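Local coordinates for protein Dye type peroxidase A (Streptomyces lividans 1326, PDB 6GZW) that probably uses hydrogen peroxide to oxidise dyes and other substrates at a heme iron, as a dye-decolourising peroxidase, at residues W157-F162 with V223-M228; A240-I245 with A253-G258; T265-E270 with L278-N283; A286-P291 with R342-S347. One frame throughout, in Å; residues are numbered along the deposited sequence.

Contact 1 (W157-F162 with V223-M228); sequences WQMNGF and VRRIRM. With HEM (protoporphyrin IX containing Fe), chain C.
Met159 and Arg225 meet at a slant between two strands that are not neighbours in the antiparallel sheet, their CA atoms 8.8 Å apart. The extended arm of Arg225, its CG anti to the backbone N (chi1 -178°), carries the guanidinium over to the methionine. There the sulfur lies at the edge of the group, near its plane, and Arg225 NH1 gives Met159 SD a weak hydrogen bond of 3.5 Å. Met159 CE comes down on one face of the Trp157 ring, toward its rim and 3.6 Å above the plane, while Trp157 CH2 touches Val223 CG1 at 4.5 Å. Water 1, in the guanidinium plane, accepts from Arg225 NH1 and donates to Asn160 O, 2.9 Å away. Arg225 NH2 forms salt bridges with Asp308 and Asp317. A leucine in place of Arg225 would probably leave those two carboxylates without their cationic mate and water 1 without its donor. Further along strand 219-228, Ile226 and Met228 touch the heme. This meeting across the interior of the sheet is consistent with the dimeric alpha+beta barrel clan of both Dyp-type regions. Strand 153-162 pairs with strand 29-37, and strand 219-228 with strands 350-360 and 316-326; Leu321 of the last touches both Met159 and Arg225.

Contact 2 (A240-I245 with A253-G258); sequences AQEDVI and APLSGG
Glu242 and Leu255 mark the closest backbone approach, CA to CA 7.8 Å, where helix 240-245 faces the type I turn running from Pro254 to Gly257. That turn is closed by Gly257 N donating to Pro254 O at 2.9 Å, and Leu255 at its second position is held out toward the helix. Both methyls of the leucine do the touching. Leu255 CD1 sits 3.5 Å from Asp243 OD1 and also reaches the Glu242 carbonyl O, at 3.7 Å; Leu255 CD2 lies against Glu242 CB at 4.0 Å. The Asp243 side chain starts away from the turn but curls back, its CG anti to its own carbonyl carbon (chi1 -80°), which sets the carboxylate across the end of Leu255 at roughly a right angle. No hydrogen bond joins the two segments; the leucine methyls meet two oxygens and one methylene. The acid of Glu242 is occupied beyond the contact, where OE2 accepts from Lys249 N, and Leu255 shares a backbone hydrogen bond with Gly246. Here the chain leaves a helix, doubles back and lays a beta turn along its flank, at the surface of the C-terminal Dyp-type peroxidase region; the same helix brings Ile245 to the heme pocket.

Contact 3 (T265-E270 with L278-N283); sequences TEMDLE and LVVPIN
An Asx turn at Asp268 shapes one side of this contact, in which the long irregular loop between helix 238-245 and helix 285-288 folds on itself and sets Met267 against Val280 and Leu269 and Glu270 against Leu278. In the turn, Asp268 OD1 accepts from Glu270 N at 3.0 Å, met nearly along the C-O bond, and the backbone bends so that the carbonyls of Leu269 and Glu270 come within reach of the leucine. Leu278 CD2 fits against both, 3.6 Å from Leu269 O and 3.8 Å from Glu270 O. The other pairing is apolar. Met267 sends its CG anti to its backbone N (chi1 -169°) and crosses Val280 obliquely, with CG 4.0 Å from Val280 CG2 and SD 4.0 Å from Val280 CG1. Its chain then bends at the thioether, and the side chain ends near Ala286 and Arg290, about 6 Å from the heme. Arg287, from the helix that follows, fastens the two sides together: its NH2 donates to Leu269 O and Val280 O, and its NE to Pro281 O. Ser256 OG is hydrogen-bonded to Asp268 N, joining an earlier turn of the same loop to this one. Between the two segments no direct hydrogen bond forms; water 3 bridges them instead, donating to Asp268 O and accepting from Val280 N, each at 3.0 Å.

Contact 4 (A286-P291 with R342-S347); sequences ARITRP and RGDALS. With HEM (protoporphyrin IX containing Fe), chain C.
Ile288 drives a single methyl into the bend at Asp344, and this is where the packing is close: CD1 lies 3.5 Å from Asp344 CA and 3.7 Å from Asp344 CB. Its CG1 stands between the backbone N and the carbonyl carbon (chi1 71°), from which CD1 extends straight toward the aspartate. The looser side is at Gly343, exposed to solvent, where the same methyl of Ile288 meets only the carbonyl O at 3.8 Å. The Asp344 carboxylate is used at both oxygens. OD1 takes Leu346 N in an Asx turn, a 2.9 Å bond that is nearly straight at the hydrogen (168°) yet arrives from well above the carboxylate plane, and OD2 accepts from His285 ND1. With alanine in place of Asp344, His285 ND1 would probably lose its acceptor and the Asx turn would be free to relax, so that Leu346 might shift. Leu346 CD2 rests 3.5 Å from HEM C3B, and Thr289 CB sits 3.4 Å from HEM C2D, both on the face opposite iron-bound water 2. A histidine held by an aspartate beneath a heme is characteristic of the proximal side of heme peroxidases, and His285 with Asp344 is consistent with that pair in this Dyp-type enzyme.

All four contacts follow in series along the chain. Contact 1 joins a strand of the N-terminal Dyp-type region to one of the C-terminal region, a buried contact that closes a loop of 60 residues. Contacts 2 and 3 each close a short loop of seven residues in the excursion between helix 238-245 and helix 285-288; they touch, with centres 8 Å apart. Contact 4 opens after these and spans 50 residues, bringing helix 285-288 to the end of helix 333-343. It touches contact 2 through Ile245 O and Ala286 N and contact 3 through Asn283 O and Ala345 N. None nests within another; contacts 1 and 4 both reach the heme.

Contact 1 (W157-F162 with V223-M228)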
# COMPACT_ATOMS: atom_id res chain seq x y z
N TRP A 157 12.48 7.50 -10.75
CA TRP A 157 12.13 7.12 -9.37
C TRP A 157 10.64 6.87 -9.24
O TRP A 157 9.85 7.32 -10.06
CB TRP A 157 12.62 8.12 -8.31
CG TRP A 157 12.15 9.54 -8.41
CD1 TRP A 157 12.84 10.57 -8.92
CD2 TRP A 157 10.90 10.08 -7.94
NE1 TRP A 157 12.11 11.74 -8.81
CE2 TRP A 157 10.92 11.46 -8.20
CE3 TRP A 157 9.78 9.54 -7.32
CZ2 TRP A 157 9.84 12.29 -7.89
CZ3 TRP A 157 8.71 10.36 -7.01
CH2 TRP A 157 8.76 11.73 -7.31
N GLN A 158 10.27 6.10 -8.24
CA GLN A 158 8.85 5.79 -8.03
C GLN A 158 8.62 5.48 -6.58
O GLN A 158 9.44 4.75 -5.94
CB GLN A 158 8.41 4.63 -8.93
CG GLN A 158 6.89 4.41 -8.99
CD GLN A 158 6.40 3.43 -7.95
OE1 GLN A 158 6.85 2.31 -7.94
NE2 GLN A 158 5.44 3.83 -7.14
N MET A 159 7.57 6.11 -6.03
CA MET A 159 7.20 5.99 -4.60
C MET A 159 5.74 5.56 -4.46
O MET A 159 4.86 6.07 -5.15
CB MET A 159 7.45 7.32 -3.86
CG MET A 159 8.90 7.74 -3.91
SD MET A 159 9.20 9.35 -3.18
CE MET A 159 10.83 9.62 -3.85
N ASN A 160 5.45 4.68 -3.49
CA ASN A 160 4.11 4.29 -3.15
C ASN A 160 3.63 5.02 -1.91
O ASN A 160 4.40 5.22 -0.98
CB ASN A 160 4.04 2.82 -2.77
CG ASN A 160 4.45 1.89 -3.89
OD1 ASN A 160 4.28 2.21 -5.10
ND2 ASN A 160 4.97 0.70 -3.50
N GLY A 161 2.34 5.33 -1.88
CA GLY A 161 1.72 5.94 -0.72
C GLY A 161 0.33 5.40 -0.44
O GLY A 161 -0.25 4.64 -1.22
N PHE A 162 -0.18 5.77 0.73
CA PHE A 162 -1.49 5.38 1.17
C PHE A 162 -2.10 6.43 2.09
O PHE A 162 -1.41 7.28 2.69
CB PHE A 162 -1.46 4.02 1.86
CG PHE A 162 -0.50 3.95 3.02
CD1 PHE A 162 -0.87 4.38 4.27
CD2 PHE A 162 0.81 3.47 2.83
CE1 PHE A 162 0.01 4.33 5.33
CE2 PHE A 162 1.71 3.41 3.90
CZ PHE A 162 1.30 3.86 5.15
N VAL A 223 6.92 18.22 -4.38
CA VAL A 223 6.87 16.91 -3.73
C VAL A 223 8.06 16.86 -2.79
O VAL A 223 9.18 17.19 -3.19
CB VAL A 223 7.02 15.81 -4.79
CG1 VAL A 223 7.06 14.42 -4.15
CG2 VAL A 223 5.91 15.91 -5.81
N ARG A 224 7.82 16.43 -1.55
CA ARG A 224 8.90 16.14 -0.59
C ARG A 224 8.65 14.80 0.05
O ARG A 224 7.56 14.56 0.59
CB ARG A 224 8.98 17.21 0.51
CG ARG A 224 9.08 18.64 -0.03
CD ARG A 224 10.43 18.97 -0.64
NE ARG A 224 11.44 19.21 0.39
CZ ARG A 224 12.56 19.90 0.21
NH1 ARG A 224 12.91 20.37 -1.00
NH2 ARG A 224 13.38 20.10 1.26
N ARG A 225 9.65 13.92 -0.02
CA ARG A 225 9.60 12.65 0.69
C ARG A 225 10.16 12.98 2.07
O ARG A 225 11.37 13.12 2.22
CB ARG A 225 10.45 11.57 -0.01
CG ARG A 225 10.38 10.20 0.67
CD ARG A 225 11.44 9.27 0.12
NE ARG A 225 11.40 7.94 0.74
CZ ARG A 225 10.51 6.99 0.44
NH1 ARG A 225 9.55 7.21 -0.44
NH2 ARG A 225 10.57 5.81 1.05
N ILE A 226 9.28 13.05 3.08
CA ILE A 226 9.69 13.47 4.40
C ILE A 226 9.57 12.27 5.33
O ILE A 226 8.47 11.83 5.65
CB ILE A 226 8.84 14.63 4.93
CG1 ILE A 226 8.78 15.77 3.91
CG2 ILE A 226 9.41 15.13 6.25
CD1 ILE A 226 7.91 16.92 4.34
N ARG A 227 10.72 11.74 5.77
CA ARG A 227 10.72 10.64 6.69
C ARG A 227 10.34 11.15 8.05
O ARG A 227 10.76 12.23 8.45
CB ARG A 227 12.10 9.97 6.75
CG ARG A 227 12.15 8.78 7.72
CD ARG A 227 13.27 7.82 7.38
NE ARG A 227 14.60 8.40 7.61
CZ ARG A 227 15.25 8.35 8.77
NH1 ARG A 227 14.71 7.82 9.85
NH2 ARG A 227 16.47 8.87 8.83
N MET A 228 9.49 10.42 8.72
CA MET A 228 9.18 10.75 10.10
C MET A 228 10.11 9.97 11.02
O MET A 228 10.21 8.78 10.92
CB MET A 228 7.73 10.45 10.43
CG MET A 228 6.74 11.37 9.73
SD MET A 228 5.08 10.70 9.77
CE MET A 228 4.18 12.20 9.44
CHA HEM C . -0.50 22.33 8.96
CHB HEM C . 1.84 18.23 10.01
CHC HEM C . 5.23 19.39 6.73
CHD HEM C . 2.89 23.47 5.69
C1A HEM C . -0.17 21.13 9.52
C2A HEM C . -0.89 20.51 10.58
C3A HEM C . -0.22 19.36 10.87
C4A HEM C . 0.91 19.28 10.00
CMA HEM C . -0.59 18.31 11.89
CAA HEM C . -2.15 21.02 11.27
CBA HEM C . -3.48 20.59 10.67
CGA HEM C . -3.72 21.22 9.34
O1A HEM C . -4.17 22.39 9.21
O2A HEM C . -3.43 20.58 8.29
C1B HEM C . 2.97 18.18 9.17
C2B HEM C . 3.89 17.09 9.13
C3B HEM C . 4.86 17.39 8.22
C4B HEM C . 4.49 18.73 7.68
CMB HEM C . 3.81 15.86 9.98
CAB HEM C . 5.98 16.56 7.74
CBB HEM C . 6.00 15.24 7.75
C1C HEM C . 4.93 20.63 6.19
C2C HEM C . 5.71 21.29 5.21
C3C HEM C . 5.04 22.47 4.93
C4C HEM C . 3.84 22.48 5.72
CMC HEM C . 7.01 20.85 4.62
CAC HEM C . 5.43 23.59 4.03
CBC HEM C . 6.66 23.91 3.61
C1D HEM C . 1.74 23.41 6.49
C2D HEM C . 0.71 24.46 6.38
C3D HEM C . -0.24 24.16 7.28
C4D HEM C . 0.23 22.90 7.94
CMD HEM C . 0.70 25.63 5.40
CAD HEM C . -1.50 24.96 7.55
CBD HEM C . -1.26 26.13 8.51
CGD HEM C . -2.51 26.93 8.68
O1D HEM C . -3.29 26.70 9.65
O2D HEM C . -2.79 27.81 7.84
NA HEM C . 0.99 20.42 9.24
NB HEM C . 3.39 19.13 8.32
NC HEM C . 3.85 21.37 6.53
ND HEM C . 1.47 22.55 7.49
FE HEM C . 2.41 20.91 7.92
O HOH W 1 7.28 5.51 -0.89
O HOH W 2 1.45 19.94 6.48

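Contact 2 (A240-I245 with A253-G258)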
# COMPACT_ATOMS: atom_id res chain seq x y z
N ALA A 240 4.14 17.11 24.93
CA ALA A 240 5.26 17.53 24.12
C ALA A 240 4.90 17.49 22.63
O ALA A 240 5.23 18.39 21.89
CB ALA A 240 6.48 16.69 24.40
N GLN A 241 4.17 16.46 22.25
CA GLN A 241 3.78 16.32 20.85
C GLN A 241 2.79 17.41 20.42
O GLN A 241 2.88 17.90 19.29
CB GLN A 241 3.16 14.95 20.62
CG GLN A 241 4.14 13.81 20.64
CD GLN A 241 3.48 12.48 20.26
OE1 GLN A 241 2.25 12.38 20.23
NE2 GLN A 241 4.29 11.45 20.01
N GLU A 242 1.86 17.77 21.31
CA GLU A 242 0.88 18.77 21.01
C GLU A 242 1.55 20.15 20.94
O GLU A 242 1.21 21.00 20.10
CB GLU A 242 -0.31 18.70 21.99
CG GLU A 242 -1.15 17.44 21.72
CD GLU A 242 -2.41 17.27 22.53
OE1 GLU A 242 -2.53 17.86 23.62
OE2 GLU A 242 -3.29 16.51 22.05
N ASP A 243 2.55 20.39 21.79
CA ASP A 243 3.32 21.65 21.66
C ASP A 243 4.11 21.77 20.36
O ASP A 243 4.32 22.88 19.89
CB ASP A 243 4.29 21.85 22.84
CG ASP A 243 3.61 22.38 24.08
OD1 ASP A 243 2.44 22.78 24.03
OD2 ASP A 243 4.24 22.34 25.15
N VAL A 244 4.55 20.66 19.76
CA VAL A 244 5.26 20.73 18.47
C VAL A 244 4.37 21.27 17.37
O VAL A 244 4.80 22.10 16.57
CB VAL A 244 5.85 19.34 18.07
CG1 VAL A 244 6.29 19.31 16.61
CG2 VAL A 244 7.02 19.02 18.98
N ILE A 245 3.10 20.85 17.38
CA ILE A 245 2.16 21.27 16.31
C ILE A 245 1.37 22.52 16.70
O ILE A 245 1.13 23.36 15.85
CB ILE A 245 1.17 20.13 15.98
CG1 ILE A 245 1.92 18.91 15.44
CG2 ILE A 245 0.09 20.60 15.01
CD1 ILE A 245 2.71 19.16 14.17
N ALA A 253 -8.02 20.46 17.47
CA ALA A 253 -8.33 21.85 17.87
C ALA A 253 -7.04 22.60 18.19
O ALA A 253 -6.07 22.02 18.68
CB ALA A 253 -9.24 21.85 19.08
N PRO A 254 -7.03 23.93 17.97
CA PRO A 254 -5.91 24.72 18.45
C PRO A 254 -5.78 24.60 19.96
O PRO A 254 -6.81 24.47 20.65
CB PRO A 254 -6.26 26.16 18.05
CG PRO A 254 -7.71 26.15 17.77
CD PRO A 254 -8.08 24.76 17.34
N LEU A 255 -4.55 24.59 20.47
CA LEU A 255 -4.33 24.45 21.91
C LEU A 255 -4.95 25.62 22.69
O LEU A 255 -5.30 25.48 23.85
CB LEU A 255 -2.84 24.36 22.27
CG LEU A 255 -2.03 23.18 21.75
CD1 LEU A 255 -0.62 23.22 22.36
CD2 LEU A 255 -2.74 21.90 22.09
N SER A 256 -5.11 26.75 22.03
CA SER A 256 -5.80 27.92 22.58
C SER A 256 -7.30 27.71 22.79
O SER A 256 -7.95 28.52 23.44
CB SER A 256 -5.59 29.12 21.66
OG SER A 256 -6.04 28.86 20.31
N GLY A 257 -7.86 26.66 22.20
CA GLY A 257 -9.28 26.41 22.29
C GLY A 257 -9.64 25.79 23.63
O GLY A 257 -8.84 25.08 24.23
N GLY A 258 -10.86 26.02 24.07
CA GLY A 258 -11.38 25.28 25.21
C GLY A 258 -11.78 23.84 24.89
O GLY A 258 -11.52 23.32 23.79

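Contact 3 (T265-E270 with L278-N283)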
# COMPACT_ATOMS: atom_id res chain seq x y z
N THR A 265 -12.17 25.55 15.06
CA THR A 265 -12.14 26.71 15.95
C THR A 265 -10.92 27.58 15.60
O THR A 265 -9.80 27.08 15.42
CB THR A 265 -12.08 26.26 17.41
OG1 THR A 265 -13.28 25.57 17.74
CG2 THR A 265 -11.90 27.47 18.38
N GLU A 266 -11.13 28.88 15.51
CA GLU A 266 -10.04 29.78 15.11
C GLU A 266 -8.96 29.80 16.20
O GLU A 266 -9.26 29.88 17.41
CB GLU A 266 -10.57 31.20 14.84
CG GLU A 266 -11.36 31.37 13.54
CD GLU A 266 -10.53 31.18 12.29
OE1 GLU A 266 -9.29 31.34 12.33
OE2 GLU A 266 -11.15 30.85 11.26
N MET A 267 -7.70 29.72 15.78
CA MET A 267 -6.55 29.74 16.69
C MET A 267 -6.37 31.16 17.24
O MET A 267 -6.54 32.13 16.50
CB MET A 267 -5.28 29.36 15.93
CG MET A 267 -4.07 29.09 16.80
SD MET A 267 -2.60 28.64 15.82
CE MET A 267 -2.90 26.87 15.74
N ASP A 268 -6.06 31.26 18.54
CA ASP A 268 -5.74 32.53 19.15
C ASP A 268 -4.21 32.57 19.38
O ASP A 268 -3.69 31.89 20.25
CB ASP A 268 -6.52 32.69 20.45
CG ASP A 268 -6.29 34.03 21.11
OD1 ASP A 268 -5.27 34.68 20.85
OD2 ASP A 268 -7.15 34.41 21.93
N LEU A 269 -3.54 33.37 18.58
CA LEU A 269 -2.09 33.44 18.53
C LEU A 269 -1.49 34.28 19.66
O LEU A 269 -0.28 34.25 19.87
CB LEU A 269 -1.65 34.02 17.20
CG LEU A 269 -2.04 33.19 15.97
CD1 LEU A 269 -1.89 34.02 14.69
CD2 LEU A 269 -1.18 31.95 15.88
N GLU A 270 -2.32 35.05 20.35
CA GLU A 270 -1.84 35.90 21.47
C GLU A 270 -2.12 35.32 22.85
O GLU A 270 -1.55 35.81 23.85
CB GLU A 270 -2.42 37.32 21.35
CG GLU A 270 -1.76 38.21 20.30
CD GLU A 270 -2.16 37.88 18.87
OE1 GLU A 270 -3.37 37.80 18.59
OE2 GLU A 270 -1.25 37.74 18.01
N LEU A 278 2.95 31.73 25.96
CA LEU A 278 2.00 31.45 24.88
C LEU A 278 1.42 30.03 24.95
O LEU A 278 2.14 29.07 25.16
CB LEU A 278 2.66 31.69 23.52
CG LEU A 278 2.93 33.16 23.17
CD1 LEU A 278 3.88 33.24 21.97
CD2 LEU A 278 1.62 33.90 22.89
N VAL A 279 0.10 29.92 24.78
CA VAL A 279 -0.57 28.61 24.81
C VAL A 279 -0.23 27.82 23.53
O VAL A 279 0.04 26.62 23.61
CB VAL A 279 -2.10 28.75 25.01
CG1 VAL A 279 -2.80 27.39 24.94
CG2 VAL A 279 -2.41 29.40 26.37
N VAL A 280 -0.24 28.50 22.38
CA VAL A 280 0.27 27.89 21.13
C VAL A 280 1.73 28.31 21.03
O VAL A 280 2.00 29.50 20.85
CB VAL A 280 -0.50 28.37 19.90
CG1 VAL A 280 0.13 27.80 18.64
CG2 VAL A 280 -1.95 27.95 19.98
N PRO A 281 2.69 27.38 21.19
CA PRO A 281 4.08 27.83 21.25
C PRO A 281 4.54 28.67 20.07
O PRO A 281 4.01 28.55 18.97
CB PRO A 281 4.87 26.54 21.37
CG PRO A 281 3.92 25.60 22.03
CD PRO A 281 2.57 25.95 21.49
N ILE A 282 5.52 29.53 20.32
CA ILE A 282 6.08 30.44 19.30
C ILE A 282 6.64 29.73 18.07
O ILE A 282 6.67 30.30 16.98
CB ILE A 282 7.17 31.37 19.93
CG1 ILE A 282 7.47 32.58 19.03
CG2 ILE A 282 8.45 30.61 20.26
CD1 ILE A 282 6.34 33.56 18.94
N ASN A 283 7.13 28.51 18.27
CA ASN A 283 7.71 27.71 17.18
C ASN A 283 6.81 26.53 16.80
O ASN A 283 7.30 25.60 16.15
CB ASN A 283 9.11 27.20 17.56
CG ASN A 283 9.11 26.29 18.80
OD1 ASN A 283 8.11 26.18 19.51
ND2 ASN A 283 10.23 25.61 19.03
O HOH W 3 -1.23 31.32 21.91

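Contact 4 (A286-P291 with R342-S347)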
# COMPACT_ATOMS: atom_id res chain seq x y z
N ALA A 286 1.84 24.54 13.38
CA ALA A 286 0.55 25.10 12.94
C ALA A 286 0.36 26.59 13.28
O ALA A 286 -0.66 27.19 12.86
CB ALA A 286 -0.63 24.26 13.44
N ARG A 287 1.32 27.18 13.98
CA ARG A 287 1.42 28.65 14.03
C ARG A 287 2.24 29.18 12.86
O ARG A 287 1.77 29.97 12.05
CB ARG A 287 2.07 29.11 15.34
CG ARG A 287 2.34 30.62 15.41
CD ARG A 287 3.27 30.96 16.57
NE ARG A 287 2.57 30.90 17.84
CZ ARG A 287 1.89 31.91 18.39
NH1 ARG A 287 1.77 33.08 17.79
NH2 ARG A 287 1.27 31.73 19.56
N ILE A 288 3.48 28.71 12.77
CA ILE A 288 4.44 29.34 11.87
C ILE A 288 4.24 29.06 10.36
O ILE A 288 4.80 29.76 9.53
CB ILE A 288 5.89 29.09 12.32
CG1 ILE A 288 6.30 27.63 12.12
CG2 ILE A 288 6.08 29.55 13.78
CD1 ILE A 288 7.75 27.37 12.46
N THR A 289 3.42 28.06 10.04
CA THR A 289 3.09 27.77 8.64
C THR A 289 1.89 28.57 8.07
O THR A 289 1.64 28.55 6.86
CB THR A 289 2.73 26.27 8.48
OG1 THR A 289 1.71 25.98 9.42
CG2 THR A 289 3.92 25.39 8.70
N ARG A 290 1.16 29.31 8.92
CA ARG A 290 -0.04 30.01 8.46
C ARG A 290 0.27 31.08 7.40
O ARG A 290 1.32 31.77 7.48
CB ARG A 290 -0.77 30.67 9.63
CG ARG A 290 -1.34 29.75 10.71
CD ARG A 290 -1.65 30.52 11.99
NE ARG A 290 -2.69 31.50 11.75
CZ ARG A 290 -4.00 31.33 11.95
NH1 ARG A 290 -4.50 30.17 12.40
NH2 ARG A 290 -4.85 32.33 11.66
N PRO A 291 -0.63 31.24 6.41
CA PRO A 291 -0.42 32.35 5.47
C PRO A 291 -0.28 33.71 6.17
O PRO A 291 0.57 34.49 5.76
CB PRO A 291 -1.65 32.27 4.54
CG PRO A 291 -2.06 30.81 4.58
CD PRO A 291 -1.74 30.36 5.98
N ARG A 342 14.98 25.71 10.25
CA ARG A 342 15.46 25.69 11.65
C ARG A 342 14.42 26.16 12.68
O ARG A 342 14.52 25.81 13.87
CB ARG A 342 16.72 26.58 11.78
CG ARG A 342 17.93 26.10 10.98
CD ARG A 342 19.22 26.77 11.44
NE ARG A 342 19.39 28.14 10.96
CZ ARG A 342 20.17 28.54 9.93
NH1 ARG A 342 20.90 27.68 9.20
NH2 ARG A 342 20.21 29.85 9.63
N GLY A 343 13.47 27.00 12.25
CA GLY A 343 12.50 27.58 13.17
C GLY A 343 11.39 26.69 13.70
O GLY A 343 10.81 26.98 14.74
N ASP A 344 11.08 25.59 13.02
CA ASP A 344 9.90 24.78 13.34
C ASP A 344 10.25 23.75 14.42
O ASP A 344 11.22 23.02 14.29
CB ASP A 344 9.46 24.08 12.06
CG ASP A 344 8.14 23.36 12.18
OD1 ASP A 344 7.52 23.32 13.27
OD2 ASP A 344 7.71 22.82 11.13
N ALA A 345 9.45 23.68 15.48
CA ALA A 345 9.60 22.60 16.46
C ALA A 345 9.55 21.22 15.80
O ALA A 345 10.24 20.30 16.26
CB ALA A 345 8.54 22.70 17.53
N LEU A 346 8.79 21.09 14.72
CA LEU A 346 8.64 19.77 14.05
C LEU A 346 9.92 19.31 13.36
O LEU A 346 10.10 18.11 13.16
CB LEU A 346 7.52 19.83 13.04
CG LEU A 346 7.20 18.57 12.23
CD1 LEU A 346 6.74 17.48 13.17
CD2 LEU A 346 6.19 18.85 11.12
N SER A 347 10.80 20.22 12.97
CA SER A 347 11.97 19.88 12.14
C SER A 347 12.87 18.82 12.74
O SER A 347 13.45 18.04 12.04
CB SER A 347 12.75 21.17 11.79
OG SER A 347 11.99 21.94 10.87
CHA HEM C . -0.50 22.33 8.96
CHB HEM C . 1.84 18.23 10.01
CHC HEM C . 5.23 19.39 6.73
CHD HEM C . 2.89 23.47 5.69
C1A HEM C . -0.17 21.13 9.52
C2A HEM C . -0.89 20.51 10.58
C3A HEM C . -0.22 19.36 10.87
C4A HEM C . 0.91 19.28 10.00
CMA HEM C . -0.59 18.31 11.89
CAA HEM C . -2.15 21.02 11.27
CBA HEM C . -3.48 20.59 10.67
CGA HEM C . -3.72 21.22 9.34
O1A HEM C . -4.17 22.39 9.21
O2A HEM C . -3.43 20.58 8.29
C1B HEM C . 2.97 18.18 9.17
C2B HEM C . 3.89 17.09 9.13
C3B HEM C . 4.86 17.39 8.22
C4B HEM C . 4.49 18.73 7.68
CMB HEM C . 3.81 15.86 9.98
CAB HEM C . 5.98 16.56 7.74
CBB HEM C . 6.00 15.24 7.75
C1C HEM C . 4.93 20.63 6.19
C2C HEM C . 5.71 21.29 5.21
C3C HEM C . 5.04 22.47 4.93
C4C HEM C . 3.84 22.48 5.72
CMC HEM C . 7.01 20.85 4.62
CAC HEM C . 5.43 23.59 4.03
CBC HEM C . 6.66 23.91 3.61
C1D HEM C . 1.74 23.41 6.49
C2D HEM C . 0.71 24.46 6.38
C3D HEM C . -0.24 24.16 7.28
C4D HEM C . 0.23 22.90 7.94
CMD HEM C . 0.70 25.63 5.40
CAD HEM C . -1.50 24.96 7.55
CBD HEM C . -1.26 26.13 8.51
CGD HEM C . -2.51 26.93 8.68
O1D HEM C . -3.29 26.70 9.65
O2D HEM C . -2.79 27.81 7.84
NA HEM C . 0.99 20.42 9.24
NB HEM C . 3.39 19.13 8.32
NC HEM C . 3.85 21.37 6.53
ND HEM C . 1.47 22.55 7.49
FE HEM C . 2.41 20.91 7.92
O HOH W 2 1.45 19.94 6.48